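Long-range contact in Dot/Icm T4SS effector (Legionella pneumophila, PDB 6VVE), which acts as an effector kinase of the bacterium's Dot/Icm secretion system and is activated by host inositol hexakisphosphate: residues Gln115-Phe128 and Glu164-Tyr177. Residues are numbered along the deposited sequence; the frame is centred on the assembly and turned at random.
Sequences QQFFLKYHGIQEHF and EFVLALKELNDAGY
His127 and Phe118 mark the two ends of this interface: His127 meets Glu164, Phe165 and Ala168, and Phe118 meets Glu171, Leu172, Ala175 and Tyr177. The imidazole of His127 lies against Ala168, CD2 to CB 3.7 Å, while its NE2/CE1 rim faces the Glu164 side chain. NE2 stays 3.7 Å from Glu164 OE2, too long for a hydrogen bond; the carboxylate lies at the ring edge, its plane turned 69° from the imidazole. The ring is anchored instead by ND1, bonded to Val201 O of strand 201-203. At the far end, Phe118 has CG anti to its backbone N (chi1 173°), which carries the ring to Ala175, CZ to CB 3.3 Å. Tyr177 directs its edge at one Phe118 face, centroids 5.2 Å apart and planes at 59°; the opposite face carries His122, tied back by ND1 to Phe118 O (2.9 Å). Between these ends, Ile124 CG2 reaches Ala168 CB (3.7 Å), and Leu172 divides its methyls, CD1 to Phe118 and Leu119, CD2 to Phe128 CE2 (3.9 Å). No hydrogen bond crosses. The end of helix 102-121 and the segment following its Schellman motif at Gly123 both pack on helix 159-174 and its C-terminal turn, consistent with a kinase αC–β4 region resting on the C-lobe helix αE.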
ATOM      1  N   GLN A 115      -4.847  -1.366  -8.894  1.00 10.80           N
ATOM      2  CA  GLN A 115      -4.204  -1.814  -7.664  1.00 13.07           C
ATOM      3  C   GLN A 115      -5.238  -2.084  -6.579  1.00 13.82           C
ATOM      4  O   GLN A 115      -5.091  -3.026  -5.793  1.00 10.41           O
ATOM      5  CB  GLN A 115      -3.173  -0.778  -7.212  1.00 14.77           C
ATOM      6  CG  GLN A 115      -1.963  -0.712  -8.154  1.00  8.64           C
ATOM      7  CD  GLN A 115      -1.117   0.522  -7.946  1.00 12.15           C
ATOM      8  OE1 GLN A 115      -1.258   1.238  -6.953  1.00 12.65           O
ATOM      9  NE2 GLN A 115      -0.222   0.778  -8.887  1.00 11.41           N
ATOM     10  N   GLN A 116      -6.292  -1.270  -6.526  1.00 12.23           N
ATOM     11  CA  GLN A 116      -7.391  -1.547  -5.606  1.00 10.18           C
ATOM     12  C   GLN A 116      -7.996  -2.919  -5.883  1.00 10.48           C
ATOM     13  O   GLN A 116      -8.295  -3.676  -4.950  1.00 10.85           O
ATOM     14  CB  GLN A 116      -8.456  -0.459  -5.723  1.00 12.40           C
ATOM     15  CG  GLN A 116      -9.517  -0.493  -4.625  1.00 16.79           C
ATOM     16  CD  GLN A 116      -9.067   0.227  -3.360  1.00 14.88           C
ATOM     17  OE1 GLN A 116      -8.059  -0.126  -2.754  1.00 17.80           O
ATOM     18  NE2 GLN A 116      -9.807   1.253  -2.974  1.00 14.31           N
ATOM     19  N   PHE A 117      -8.181  -3.262  -7.160  1.00  9.68           N
ATOM     20  CA  PHE A 117      -8.723  -4.579  -7.488  1.00 13.08           C
ATOM     21  C   PHE A 117      -7.772  -5.692  -7.061  1.00 10.44           C
ATOM     22  O   PHE A 117      -8.208  -6.735  -6.560  1.00 11.17           O
ATOM     23  CB  PHE A 117      -9.019  -4.686  -8.987  1.00 14.34           C
ATOM     24  CG  PHE A 117     -10.383  -4.182  -9.366  1.00 14.23           C
ATOM     25  CD1 PHE A 117     -11.500  -4.992  -9.206  1.00 19.73           C
ATOM     26  CD2 PHE A 117     -10.552  -2.905  -9.870  1.00 19.32           C
ATOM     27  CE1 PHE A 117     -12.760  -4.538  -9.549  1.00 13.50           C
ATOM     28  CE2 PHE A 117     -11.809  -2.438 -10.204  1.00 12.11           C
ATOM     29  CZ  PHE A 117     -12.916  -3.254 -10.043  1.00 13.13           C
ATOM     30  N   PHE A 118      -6.468  -5.492  -7.258  1.00 15.06           N
ATOM     31  CA  PHE A 118      -5.494  -6.451  -6.745  1.00 13.25           C
ATOM     32  C   PHE A 118      -5.673  -6.643  -5.244  1.00 13.19           C
ATOM     33  O   PHE A 118      -5.727  -7.777  -4.752  1.00 15.56           O
ATOM     34  CB  PHE A 118      -4.071  -5.983  -7.056  1.00 13.26           C
ATOM     35  CG  PHE A 118      -3.005  -6.827  -6.408  1.00 16.74           C
ATOM     36  CD1 PHE A 118      -2.600  -6.582  -5.100  1.00 17.86           C
ATOM     37  CD2 PHE A 118      -2.413  -7.868  -7.104  1.00 16.03           C
ATOM     38  CE1 PHE A 118      -1.636  -7.364  -4.501  1.00 18.87           C
ATOM     39  CE2 PHE A 118      -1.438  -8.653  -6.505  1.00 15.84           C
ATOM     40  CZ  PHE A 118      -1.051  -8.398  -5.208  1.00 18.44           C
ATOM     41  N   LEU A 119      -5.777  -5.532  -4.499  1.00 13.79           N
ATOM     42  CA  LEU A 119      -5.940  -5.625  -3.055  1.00 15.53           C
ATOM     43  C   LEU A 119      -7.203  -6.392  -2.692  1.00 19.58           C
ATOM     44  O   LEU A 119      -7.180  -7.246  -1.795  1.00 21.56           O
ATOM     45  CB  LEU A 119      -5.964  -4.227  -2.435  1.00 14.01           C
ATOM     46  CG  LEU A 119      -4.689  -3.403  -2.539  1.00 13.78           C
ATOM     47  CD1 LEU A 119      -4.910  -2.001  -1.923  1.00 14.72           C
ATOM     48  CD2 LEU A 119      -3.525  -4.099  -1.875  1.00 15.02           C
ATOM     49  N   LYS A 120      -8.312  -6.107  -3.380  1.00 14.74           N
ATOM     50  CA  LYS A 120      -9.552  -6.823  -3.105  1.00 16.47           C
ATOM     51  C   LYS A 120      -9.396  -8.316  -3.362  1.00 15.28           C
ATOM     52  O   LYS A 120      -9.806  -9.147  -2.540  1.00 17.49           O
ATOM     53  CB  LYS A 120     -10.693  -6.244  -3.946  1.00 20.67           C
ATOM     54  CG  LYS A 120     -12.016  -6.973  -3.764  1.00 25.26           C
ATOM     55  CD  LYS A 120     -13.129  -6.339  -4.580  1.00 29.98           C
ATOM     56  CE  LYS A 120     -14.383  -7.207  -4.555  1.00 34.56           C
ATOM     57  NZ  LYS A 120     -15.551  -6.530  -5.183  1.00 37.69           N
ATOM     58  N   TYR A 121      -8.811  -8.679  -4.505  1.00 17.25           N
ATOM     59  CA  TYR A 121      -8.666 -10.080  -4.871  1.00 19.46           C
ATOM     60  C   TYR A 121      -7.677 -10.827  -3.982  1.00 24.27           C
ATOM     61  O   TYR A 121      -7.574 -12.056  -4.100  1.00 25.67           O
ATOM     62  CB  TYR A 121      -8.238 -10.189  -6.333  1.00 19.96           C
ATOM     63  CG  TYR A 121      -9.274  -9.654  -7.315  1.00 20.90           C
ATOM     64  CD1 TYR A 121     -10.598  -9.513  -6.947  1.00 24.52           C
ATOM     65  CD2 TYR A 121      -8.914  -9.286  -8.604  1.00 21.36           C
ATOM     66  CE1 TYR A 121     -11.545  -9.024  -7.842  1.00 25.31           C
ATOM     67  CE2 TYR A 121      -9.842  -8.806  -9.504  1.00 20.72           C
ATOM     68  CZ  TYR A 121     -11.157  -8.676  -9.121  1.00 21.98           C
ATOM     69  OH  TYR A 121     -12.096  -8.191 -10.004  1.00 20.36           O
ATOM     70  N   HIS A 122      -6.956 -10.125  -3.104  1.00 17.39           N
ATOM     71  CA  HIS A 122      -6.118 -10.753  -2.098  1.00 20.58           C
ATOM     72  C   HIS A 122      -6.615 -10.511  -0.680  1.00 18.52           C
ATOM     73  O   HIS A 122      -5.955 -10.932   0.273  1.00 19.54           O
ATOM     74  CB  HIS A 122      -4.677 -10.256  -2.236  1.00 23.21           C
ATOM     75  CG  HIS A 122      -4.005 -10.711  -3.494  1.00 26.61           C
ATOM     76  ND1 HIS A 122      -4.425 -10.318  -4.746  1.00 28.07           N
ATOM     77  CD2 HIS A 122      -2.952 -11.538  -3.692  1.00 28.46           C
ATOM     78  CE1 HIS A 122      -3.654 -10.878  -5.662  1.00 27.92           C
ATOM     79  NE2 HIS A 122      -2.754 -11.625  -5.049  1.00 27.10           N
ATOM     80  N   GLY A 123      -7.759  -9.856  -0.516  1.00 23.15           N
ATOM     81  CA  GLY A 123      -8.320  -9.628   0.806  1.00 25.03           C
ATOM     82  C   GLY A 123      -7.453  -8.792   1.720  1.00 23.28           C
ATOM     83  O   GLY A 123      -7.369  -9.080   2.917  1.00 24.07           O
ATOM     84  N   ILE A 124      -6.806  -7.755   1.182  1.00 22.47           N
ATOM     85  CA  ILE A 124      -5.926  -6.908   1.977  1.00 23.28           C
ATOM     86  C   ILE A 124      -6.197  -5.431   1.707  1.00 20.03           C
ATOM     87  O   ILE A 124      -5.402  -4.564   2.089  1.00 15.60           O
ATOM     88  CB  ILE A 124      -4.448  -7.242   1.701  1.00 24.00           C
ATOM     89  CG1 ILE A 124      -4.168  -7.227   0.193  1.00 21.56           C
ATOM     90  CG2 ILE A 124      -4.084  -8.592   2.289  1.00 28.25           C
ATOM     91  CD1 ILE A 124      -2.706  -7.328  -0.153  1.00 18.34           C
ATOM     92  N   GLN A 125      -7.327  -5.131   1.059  1.00 18.54           N
ATOM     93  CA  GLN A 125      -7.644  -3.738   0.757  1.00 19.38           C
ATOM     94  C   GLN A 125      -7.710  -2.886   2.021  1.00 15.32           C
ATOM     95  O   GLN A 125      -7.343  -1.705   1.997  1.00 15.70           O
ATOM     96  CB  GLN A 125      -8.971  -3.652  -0.005  1.00 18.09           C
ATOM     97  CG  GLN A 125      -9.369  -2.226  -0.381  1.00 17.99           C
ATOM     98  CD  GLN A 125     -10.670  -2.167  -1.164  1.00 19.38           C
ATOM     99  OE1 GLN A 125     -11.179  -3.185  -1.648  1.00 15.12           O
ATOM    100  NE2 GLN A 125     -11.220  -0.966  -1.284  1.00 20.00           N
ATOM    101  N   GLU A 126      -8.166  -3.466   3.129  1.00 16.92           N
ATOM    102  CA  GLU A 126      -8.380  -2.696   4.349  1.00 24.82           C
ATOM    103  C   GLU A 126      -7.089  -2.112   4.917  1.00 17.67           C
ATOM    104  O   GLU A 126      -7.152  -1.159   5.696  1.00 19.13           O
ATOM    105  CB  GLU A 126      -9.055  -3.581   5.410  1.00 33.67           C
ATOM    106  CG  GLU A 126      -8.245  -4.822   5.792  1.00 43.91           C
ATOM    107  CD  GLU A 126      -8.782  -6.101   5.170  1.00 54.13           C
ATOM    108  OE1 GLU A 126      -9.213  -6.070   3.994  1.00 57.64           O
ATOM    109  OE2 GLU A 126      -8.781  -7.138   5.869  1.00 59.64           O
ATOM    110  N   HIS A 127      -5.934  -2.661   4.557  1.00 15.76           N
ATOM    111  CA  HIS A 127      -4.654  -2.239   5.122  1.00 11.09           C
ATOM    112  C   HIS A 127      -4.010  -1.090   4.361  1.00 11.26           C
ATOM    113  O   HIS A 127      -2.963  -0.591   4.786  1.00 15.54           O
ATOM    114  CB  HIS A 127      -3.681  -3.421   5.157  1.00 10.86           C
ATOM    115  CG  HIS A 127      -4.059  -4.489   6.143  1.00 15.35           C
ATOM    116  ND1 HIS A 127      -3.854  -4.355   7.502  1.00 15.23           N
ATOM    117  CD2 HIS A 127      -4.614  -5.712   5.966  1.00 14.96           C
ATOM    118  CE1 HIS A 127      -4.274  -5.445   8.119  1.00 14.60           C
ATOM    119  NE2 HIS A 127      -4.744  -6.283   7.210  1.00 16.65           N
ATOM    120  N   PHE A 128      -4.595  -0.657   3.254  1.00 11.10           N
ATOM    121  CA  PHE A 128      -4.024   0.386   2.415  1.00 14.01           C
ATOM    122  C   PHE A 128      -5.095   1.423   2.107  1.00 15.03           C
ATOM    123  O   PHE A 128      -6.253   1.079   1.850  1.00 13.75           O
ATOM    124  CB  PHE A 128      -3.463  -0.201   1.115  1.00 14.06           C
ATOM    125  CG  PHE A 128      -2.492  -1.326   1.331  1.00 13.50           C
ATOM    126  CD1 PHE A 128      -2.949  -2.628   1.508  1.00 12.32           C
ATOM    127  CD2 PHE A 128      -1.129  -1.090   1.374  1.00 13.48           C
ATOM    128  CE1 PHE A 128      -2.056  -3.667   1.720  1.00 11.60           C
ATOM    129  CE2 PHE A 128      -0.237  -2.125   1.586  1.00 16.06           C
ATOM    130  CZ  PHE A 128      -0.705  -3.419   1.759  1.00 14.64           C
ATOM    131  N   GLU A 164      -0.159  -8.518  11.157  1.00 14.09           N
ATOM    132  CA  GLU A 164      -1.124  -8.684  10.078  1.00 28.68           C
ATOM    133  C   GLU A 164      -0.861  -7.695   8.948  1.00 17.59           C
ATOM    134  O   GLU A 164      -0.999  -8.035   7.766  1.00 12.15           O
ATOM    135  CB  GLU A 164      -2.544  -8.519  10.622  1.00 40.32           C
ATOM    136  CG  GLU A 164      -3.631  -8.853   9.616  1.00 50.52           C
ATOM    137  CD  GLU A 164      -5.030  -8.691  10.183  1.00 59.32           C
ATOM    138  OE1 GLU A 164      -5.158  -8.353  11.378  1.00 62.58           O
ATOM    139  OE2 GLU A 164      -6.005  -8.900   9.428  1.00 61.91           O
ATOM    140  N   PHE A 165      -0.470  -6.464   9.284  1.00 13.41           N
ATOM    141  CA  PHE A 165      -0.146  -5.508   8.234  1.00 12.13           C
ATOM    142  C   PHE A 165       1.084  -5.943   7.446  1.00 10.78           C
ATOM    143  O   PHE A 165       1.107  -5.851   6.214  1.00 12.62           O
ATOM    144  CB  PHE A 165       0.100  -4.119   8.820  1.00 11.49           C
ATOM    145  CG  PHE A 165       0.681  -3.154   7.825  1.00 11.23           C
ATOM    146  CD1 PHE A 165      -0.135  -2.468   6.944  1.00 11.23           C
ATOM    147  CD2 PHE A 165       2.063  -2.969   7.745  1.00 10.99           C
ATOM    148  CE1 PHE A 165       0.407  -1.587   6.020  1.00  9.49           C
ATOM    149  CE2 PHE A 165       2.606  -2.105   6.822  1.00 11.11           C
ATOM    150  CZ  PHE A 165       1.781  -1.409   5.956  1.00 11.06           C
ATOM    151  N   VAL A 166       2.116  -6.424   8.142  1.00 10.30           N
ATOM    152  CA  VAL A 166       3.353  -6.827   7.477  1.00  9.79           C
ATOM    153  C   VAL A 166       3.086  -7.959   6.491  1.00  9.76           C
ATOM    154  O   VAL A 166       3.577  -7.941   5.354  1.00 15.12           O
ATOM    155  CB  VAL A 166       4.419  -7.222   8.513  1.00 10.33           C
ATOM    156  CG1 VAL A 166       5.524  -8.021   7.865  1.00 10.14           C
ATOM    157  CG2 VAL A 166       4.978  -5.970   9.179  1.00 24.95           C
ATOM    158  N   LEU A 167       2.319  -8.970   6.917  1.00 13.48           N
ATOM    159  CA  LEU A 167       2.004 -10.083   6.023  1.00 10.85           C
ATOM    160  C   LEU A 167       1.172  -9.607   4.836  1.00 11.59           C
ATOM    161  O   LEU A 167       1.316 -10.110   3.715  1.00 10.15           O
ATOM    162  CB  LEU A 167       1.270 -11.179   6.788  1.00 12.15           C
ATOM    163  CG  LEU A 167       2.084 -11.896   7.866  1.00 12.95           C
ATOM    164  CD1 LEU A 167       1.213 -12.869   8.629  1.00 22.18           C
ATOM    165  CD2 LEU A 167       3.290 -12.594   7.266  1.00 24.13           C
ATOM    166  N   ALA A 168       0.285  -8.637   5.061  1.00 12.95           N
ATOM    167  CA  ALA A 168      -0.449  -8.056   3.938  1.00 12.71           C
ATOM    168  C   ALA A 168       0.494  -7.323   2.989  1.00 10.30           C
ATOM    169  O   ALA A 168       0.356  -7.414   1.760  1.00 10.04           O
ATOM    170  CB  ALA A 168      -1.537  -7.112   4.451  1.00 14.47           C
ATOM    171  N   LEU A 169       1.456  -6.577   3.545  1.00  8.93           N
ATOM    172  CA  LEU A 169       2.420  -5.881   2.697  1.00 11.99           C
ATOM    173  C   LEU A 169       3.303  -6.872   1.946  1.00  9.65           C
ATOM    174  O   LEU A 169       3.678  -6.627   0.786  1.00  7.51           O
ATOM    175  CB  LEU A 169       3.269  -4.941   3.536  1.00  7.67           C
ATOM    176  CG  LEU A 169       4.356  -4.146   2.814  1.00 18.96           C
ATOM    177  CD1 LEU A 169       3.748  -3.309   1.702  1.00 13.80           C
ATOM    178  CD2 LEU A 169       5.119  -3.264   3.810  1.00 13.98           C
ATOM    179  N   LYS A 170       3.641  -7.998   2.585  1.00  9.34           N
ATOM    180  CA  LYS A 170       4.429  -9.021   1.908  1.00 11.24           C
ATOM    181  C   LYS A 170       3.680  -9.590   0.712  1.00 10.86           C
ATOM    182  O   LYS A 170       4.271  -9.816  -0.353  1.00 12.79           O
ATOM    183  CB  LYS A 170       4.784 -10.139   2.879  1.00 10.34           C
ATOM    184  CG  LYS A 170       5.649 -11.238   2.269  1.00 13.54           C
ATOM    185  CD  LYS A 170       5.886 -12.370   3.268  1.00 14.82           C
ATOM    186  CE  LYS A 170       6.764 -13.461   2.666  1.00 18.86           C
ATOM    187  NZ  LYS A 170       6.204 -14.006   1.406  1.00 19.80           N
ATOM    188  N   GLU A 171       2.379  -9.838   0.869  1.00 11.15           N
ATOM    189  CA  GLU A 171       1.566 -10.285  -0.261  1.00 17.87           C
ATOM    190  C   GLU A 171       1.646  -9.277  -1.398  1.00 15.27           C
ATOM    191  O   GLU A 171       1.736  -9.650  -2.574  1.00 11.80           O
ATOM    192  CB  GLU A 171       0.117 -10.485   0.193  1.00 28.56           C
ATOM    193  CG  GLU A 171      -0.655 -11.521  -0.591  1.00 40.41           C
ATOM    194  CD  GLU A 171      -1.971 -11.892   0.076  1.00 47.57           C
ATOM    195  OE1 GLU A 171      -2.207 -11.451   1.221  1.00 48.34           O
ATOM    196  OE2 GLU A 171      -2.768 -12.630  -0.545  1.00 50.43           O
ATOM    197  N   LEU A 172       1.643  -7.987  -1.060  1.00 12.76           N
ATOM    198  CA  LEU A 172       1.826  -6.950  -2.068  1.00 16.07           C
ATOM    199  C   LEU A 172       3.211  -7.039  -2.704  1.00 11.02           C
ATOM    200  O   LEU A 172       3.346  -7.069  -3.936  1.00  9.99           O
ATOM    201  CB  LEU A 172       1.616  -5.580  -1.426  1.00 22.38           C
ATOM    202  CG  LEU A 172       1.543  -4.374  -2.358  1.00 28.38           C
ATOM    203  CD1 LEU A 172       0.204  -4.349  -3.084  1.00 25.17           C
ATOM    204  CD2 LEU A 172       1.769  -3.082  -1.577  1.00 36.11           C
ATOM    205  N   ASN A 173       4.255  -7.111  -1.871  1.00 10.71           N
ATOM    206  CA  ASN A 173       5.615  -7.165  -2.389  1.00 10.43           C
ATOM    207  C   ASN A 173       5.831  -8.417  -3.235  1.00 13.82           C
ATOM    208  O   ASN A 173       6.499  -8.361  -4.277  1.00 15.00           O
ATOM    209  CB  ASN A 173       6.630  -7.125  -1.243  1.00  8.61           C
ATOM    210  CG  ASN A 173       6.518  -5.863  -0.388  1.00 14.31           C
ATOM    211  OD1 ASN A 173       6.915  -5.855   0.777  1.00 15.75           O
ATOM    212  ND2 ASN A 173       5.985  -4.787  -0.971  1.00 15.79           N
ATOM    213  N   ASP A 174       5.285  -9.561  -2.799  1.00 10.10           N
ATOM    214  CA  ASP A 174       5.468 -10.795  -3.557  1.00 11.22           C
ATOM    215  C   ASP A 174       4.967 -10.664  -4.987  1.00 12.84           C
ATOM    216  O   ASP A 174       5.460 -11.367  -5.882  1.00 11.41           O
ATOM    217  CB  ASP A 174       4.756 -11.961  -2.863  1.00 12.50           C
ATOM    218  CG  ASP A 174       5.459 -12.396  -1.590  1.00 15.78           C
ATOM    219  OD1 ASP A 174       6.592 -11.937  -1.348  1.00 13.56           O
ATOM    220  OD2 ASP A 174       4.875 -13.201  -0.834  1.00 19.00           O
ATOM    221  N   ALA A 175       4.002  -9.779  -5.224  1.00 12.96           N
ATOM    222  CA  ALA A 175       3.422  -9.561  -6.537  1.00 13.20           C
ATOM    223  C   ALA A 175       4.125  -8.470  -7.343  1.00 13.00           C
ATOM    224  O   ALA A 175       3.710  -8.185  -8.487  1.00 13.32           O
ATOM    225  CB  ALA A 175       1.930  -9.207  -6.390  1.00 12.98           C
ATOM    226  N   GLY A 176       5.179  -7.871  -6.802  1.00  9.77           N
ATOM    227  CA  GLY A 176       5.920  -6.850  -7.515  1.00  9.84           C
ATOM    228  C   GLY A 176       5.499  -5.418  -7.258  1.00  9.26           C
ATOM    229  O   GLY A 176       5.979  -4.521  -7.959  1.00  9.52           O
ATOM    230  N   TYR A 177       4.614  -5.175  -6.292  1.00 13.16           N
ATOM    231  CA  TYR A 177       4.221  -3.835  -5.890  1.00  8.26           C
ATOM    232  C   TYR A 177       4.866  -3.492  -4.551  1.00 10.54           C
ATOM    233  O   TYR A 177       5.067  -4.366  -3.702  1.00  9.28           O
ATOM    234  CB  TYR A 177       2.704  -3.714  -5.758  1.00 14.21           C
ATOM    235  CG  TYR A 177       1.909  -3.978  -7.027  1.00 12.43           C
ATOM    236  CD1 TYR A 177       1.777  -3.006  -7.997  1.00 11.83           C
ATOM    237  CD2 TYR A 177       1.287  -5.198  -7.230  1.00 11.58           C
ATOM    238  CE1 TYR A 177       1.047  -3.236  -9.154  1.00 14.27           C
ATOM    239  CE2 TYR A 177       0.539  -5.443  -8.375  1.00 12.97           C
ATOM    240  CZ  TYR A 177       0.432  -4.456  -9.339  1.00 12.91           C
ATOM    241  OH  TYR A 177      -0.302  -4.689 -10.483  1.00 16.65           O
TER